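Local coordinates for protein RNA polymerase sigma-H factor (Fusobacterium nucleatum subsp. nucleatum, PDB 3MZY) that probably acts as a sigma-70 family initiation factor that directs RNA polymerase to specific promoter sites and is then released, at residues V8-L16 with L95-K103. Numbering follows the deposited sequence.
Sequences VQEGILGLL and LKEEIEEFK
Lys103 NZ donates to Gln9 OE1 across 3.2 Å and also forms a salt bridge with Glu100 OE2 on its own helix, so the ammonium group is held between an amide and a carboxylate. NZ lies 41° out of the amide plane, off the lone pairs of OE1. The bend of the lysine chain at its third torsion brings NZ to Gln9 OE1, while the aliphatic part of the same chain packs against Ile12, whose CD1 meets Lys103 CG. Segments 8-16 and 95-103, of helices 8-21 and 91-109, cross almost perpendicularly, at 89° with their axes 9.9 Å apart at closest approach; the first belongs to sigma-70 region 2, and residues 53-89, between the two helices, are not modelled. The CA atoms of Leu13 and Ile99 approach most closely, 6.5 Å apart. Phe102, with CG anti to the backbone N (chi1 -180°), puts its ring against Ile12, Leu15 and Leu16. Leu16 CD1 lies over one face of the Phe102 ring, 4.1 Å from its centroid, a CH-pi contact, while Ile12 CG2 and Leu15 CD2 approach obliquely. Ile99 CG2 packs on Gln9 CG and Ile12 CG2, and its CD1 on Leu13 CG. Trp155 and Ser152 of helix 138-159 also touch Phe102.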
loop_
_atom_site.group_PDB
_atom_site.type_symbol
_atom_site.label_atom_id
_atom_site.label_comp_id
_atom_site.label_asym_id
_atom_site.label_seq_id
_atom_site.Cartn_x
_atom_site.Cartn_y
_atom_site.Cartn_z
ATOM N N VAL A 8 -4.254 3.490 9.247
ATOM C CA VAL A 8 -4.112 2.289 8.416
ATOM C C VAL A 8 -4.888 2.414 7.102
ATOM O O VAL A 8 -4.373 2.066 6.045
ATOM C CB VAL A 8 -4.499 1.002 9.193
ATOM C CG1 VAL A 8 -4.650 -0.189 8.265
ATOM C CG2 VAL A 8 -3.454 0.701 10.249
ATOM N N GLN A 9 -6.113 2.924 7.168
ATOM C CA GLN A 9 -6.879 3.181 5.954
ATOM C C GLN A 9 -6.104 4.082 4.991
ATOM O O GLN A 9 -6.002 3.799 3.799
ATOM C CB GLN A 9 -8.240 3.774 6.290
ATOM C CG GLN A 9 -9.415 2.842 6.001
ATOM C CD GLN A 9 -9.566 1.705 7.004
ATOM O OE1 GLN A 9 -8.658 0.890 7.195
ATOM N NE2 GLN A 9 -10.733 1.637 7.634
ATOM N N GLU A 10 -5.520 5.140 5.533
ATOM C CA GLU A 10 -4.790 6.116 4.735
ATOM C C GLU A 10 -3.564 5.506 4.057
ATOM O O GLU A 10 -3.340 5.729 2.871
ATOM C CB GLU A 10 -4.435 7.334 5.599
ATOM C CG GLU A 10 -5.619 8.318 5.767
ATOM C CD GLU A 10 -6.666 7.895 6.817
ATOM O OE1 GLU A 10 -6.403 6.979 7.639
ATOM O OE2 GLU A 10 -7.759 8.501 6.823
ATOM N N GLY A 11 -2.807 4.721 4.828
ATOM C CA GLY A 11 -1.680 3.910 4.344
ATOM C C GLY A 11 -2.020 3.087 3.119
ATOM O O GLY A 11 -1.358 3.200 2.076
ATOM N N ILE A 12 -3.085 2.292 3.244
ATOM C CA ILE A 12 -3.605 1.489 2.168
ATOM C C ILE A 12 -3.954 2.335 0.957
ATOM O O ILE A 12 -3.598 1.974 -0.168
ATOM C CB ILE A 12 -4.859 0.693 2.608
ATOM C CG1 ILE A 12 -4.524 -0.187 3.822
ATOM C CG2 ILE A 12 -5.411 -0.117 1.449
ATOM C CD1 ILE A 12 -5.667 -1.064 4.305
ATOM N N LEU A 13 -4.662 3.442 1.176
ATOM C CA LEU A 13 -5.031 4.325 0.074
ATOM C C LEU A 13 -3.746 4.772 -0.635
ATOM O O LEU A 13 -3.630 4.638 -1.865
ATOM C CB LEU A 13 -5.792 5.558 0.591
ATOM C CG LEU A 13 -6.849 6.281 -0.253
ATOM C CD1 LEU A 13 -6.738 7.790 -0.006
ATOM C CD2 LEU A 13 -6.788 5.977 -1.768
ATOM N N GLY A 14 -2.796 5.290 0.161
ATOM C CA GLY A 14 -1.470 5.704 -0.311
ATOM C C GLY A 14 -0.837 4.646 -1.197
ATOM O O GLY A 14 -0.336 4.967 -2.274
ATOM N N LEU A 15 -0.901 3.387 -0.764
ATOM C CA LEU A 15 -0.307 2.288 -1.493
ATOM C C LEU A 15 -1.019 2.024 -2.821
ATOM O O LEU A 15 -0.364 1.830 -3.849
ATOM C CB LEU A 15 -0.281 1.008 -0.637
ATOM C CG LEU A 15 0.128 -0.314 -1.318
ATOM C CD1 LEU A 15 1.602 -0.326 -1.698
ATOM C CD2 LEU A 15 -0.176 -1.523 -0.450
ATOM N N LEU A 16 -2.355 1.983 -2.779
ATOM C CA LEU A 16 -3.191 1.814 -3.955
ATOM C C LEU A 16 -2.933 2.905 -4.989
ATOM O O LEU A 16 -2.990 2.657 -6.198
ATOM C CB LEU A 16 -4.661 1.829 -3.538
ATOM C CG LEU A 16 -5.499 0.546 -3.524
ATOM C CD1 LEU A 16 -4.663 -0.708 -3.313
ATOM C CD2 LEU A 16 -6.580 0.670 -2.459
ATOM N N LEU A 95 -14.263 4.729 -2.741
ATOM C CA LEU A 95 -12.934 4.627 -2.142
ATOM C C LEU A 95 -12.918 3.726 -0.918
ATOM O O LEU A 95 -12.134 2.783 -0.875
ATOM C CB LEU A 95 -12.329 6.001 -1.826
ATOM C CG LEU A 95 -11.368 6.606 -2.865
ATOM C CD1 LEU A 95 -10.287 5.616 -3.280
ATOM C CD2 LEU A 95 -12.105 7.119 -4.101
ATOM N N LYS A 96 -13.778 3.999 0.062
ATOM C CA LYS A 96 -13.865 3.140 1.248
ATOM C C LYS A 96 -13.998 1.663 0.848
ATOM O O LYS A 96 -13.336 0.799 1.417
ATOM C CB LYS A 96 -15.000 3.574 2.191
ATOM N N GLU A 97 -14.829 1.380 -0.152
ATOM C CA GLU A 97 -15.025 0.004 -0.609
ATOM C C GLU A 97 -13.774 -0.596 -1.249
ATOM O O GLU A 97 -13.456 -1.765 -1.015
ATOM C CB GLU A 97 -16.200 -0.108 -1.582
ATOM C CG GLU A 97 -16.915 -1.428 -1.446
ATOM C CD GLU A 97 -17.556 -1.922 -2.733
ATOM O OE1 GLU A 97 -18.589 -2.619 -2.623
ATOM O OE2 GLU A 97 -17.030 -1.630 -3.836
ATOM N N GLU A 98 -13.081 0.192 -2.064
ATOM C CA GLU A 98 -11.836 -0.254 -2.678
ATOM C C GLU A 98 -10.770 -0.570 -1.620
ATOM O O GLU A 98 -10.051 -1.570 -1.735
ATOM C CB GLU A 98 -11.319 0.769 -3.685
ATOM C CG GLU A 98 -10.465 0.151 -4.762
ATOM C CD GLU A 98 -9.745 1.176 -5.629
ATOM O OE1 GLU A 98 -8.653 0.838 -6.145
ATOM O OE2 GLU A 98 -10.263 2.308 -5.806
ATOM N N ILE A 99 -10.708 0.254 -0.575
ATOM C CA ILE A 99 -9.813 0.006 0.533
ATOM C C ILE A 99 -10.183 -1.302 1.233
ATOM O O ILE A 99 -9.294 -2.115 1.573
ATOM C CB ILE A 99 -9.789 1.191 1.526
ATOM C CG1 ILE A 99 -9.168 2.421 0.841
ATOM C CG2 ILE A 99 -9.050 0.807 2.817
ATOM C CD1 ILE A 99 -9.350 3.734 1.592
ATOM N N GLU A 100 -11.477 -1.512 1.436
ATOM C CA GLU A 100 -11.953 -2.712 2.088
ATOM C C GLU A 100 -11.716 -3.955 1.221
ATOM O O GLU A 100 -11.238 -4.975 1.725
ATOM C CB GLU A 100 -13.428 -2.561 2.457
ATOM C CG GLU A 100 -13.780 -3.095 3.838
ATOM C CD GLU A 100 -13.037 -2.381 4.975
ATOM O OE1 GLU A 100 -12.818 -1.149 4.895
ATOM O OE2 GLU A 100 -12.684 -3.060 5.962
ATOM N N GLU A 101 -12.036 -3.874 -0.074
ATOM C CA GLU A 101 -11.763 -4.983 -0.993
ATOM C C GLU A 101 -10.279 -5.376 -0.947
ATOM O O GLU A 101 -9.951 -6.559 -0.922
ATOM C CB GLU A 101 -12.181 -4.662 -2.433
ATOM C CG GLU A 101 -13.685 -4.552 -2.717
ATOM C CD GLU A 101 -14.456 -5.822 -2.396
ATOM O OE1 GLU A 101 -14.876 -6.540 -3.337
ATOM O OE2 GLU A 101 -14.636 -6.101 -1.188
ATOM N N PHE A 102 -9.387 -4.384 -0.917
ATOM C CA PHE A 102 -7.962 -4.669 -0.828
ATOM C C PHE A 102 -7.577 -5.401 0.457
ATOM O O PHE A 102 -6.817 -6.364 0.416
ATOM C CB PHE A 102 -7.113 -3.416 -0.978
ATOM C CG PHE A 102 -5.638 -3.685 -0.895
ATOM C CD1 PHE A 102 -4.936 -4.129 -2.022
ATOM C CD2 PHE A 102 -4.949 -3.531 0.311
ATOM C CE1 PHE A 102 -3.567 -4.386 -1.953
ATOM C CE2 PHE A 102 -3.581 -3.789 0.386
ATOM C CZ PHE A 102 -2.892 -4.212 -0.746
ATOM N N LYS A 103 -8.081 -4.942 1.595
ATOM C CA LYS A 103 -7.773 -5.596 2.862
ATOM C C LYS A 103 -8.099 -7.092 2.798
ATOM O O LYS A 103 -7.278 -7.937 3.193
ATOM C CB LYS A 103 -8.521 -4.931 4.012
ATOM C CG LYS A 103 -7.930 -3.625 4.444
ATOM C CD LYS A 103 -8.323 -3.292 5.880
ATOM C CE LYS A 103 -9.557 -2.431 5.930
ATOM N NZ LYS A 103 -9.913 -2.015 7.323
#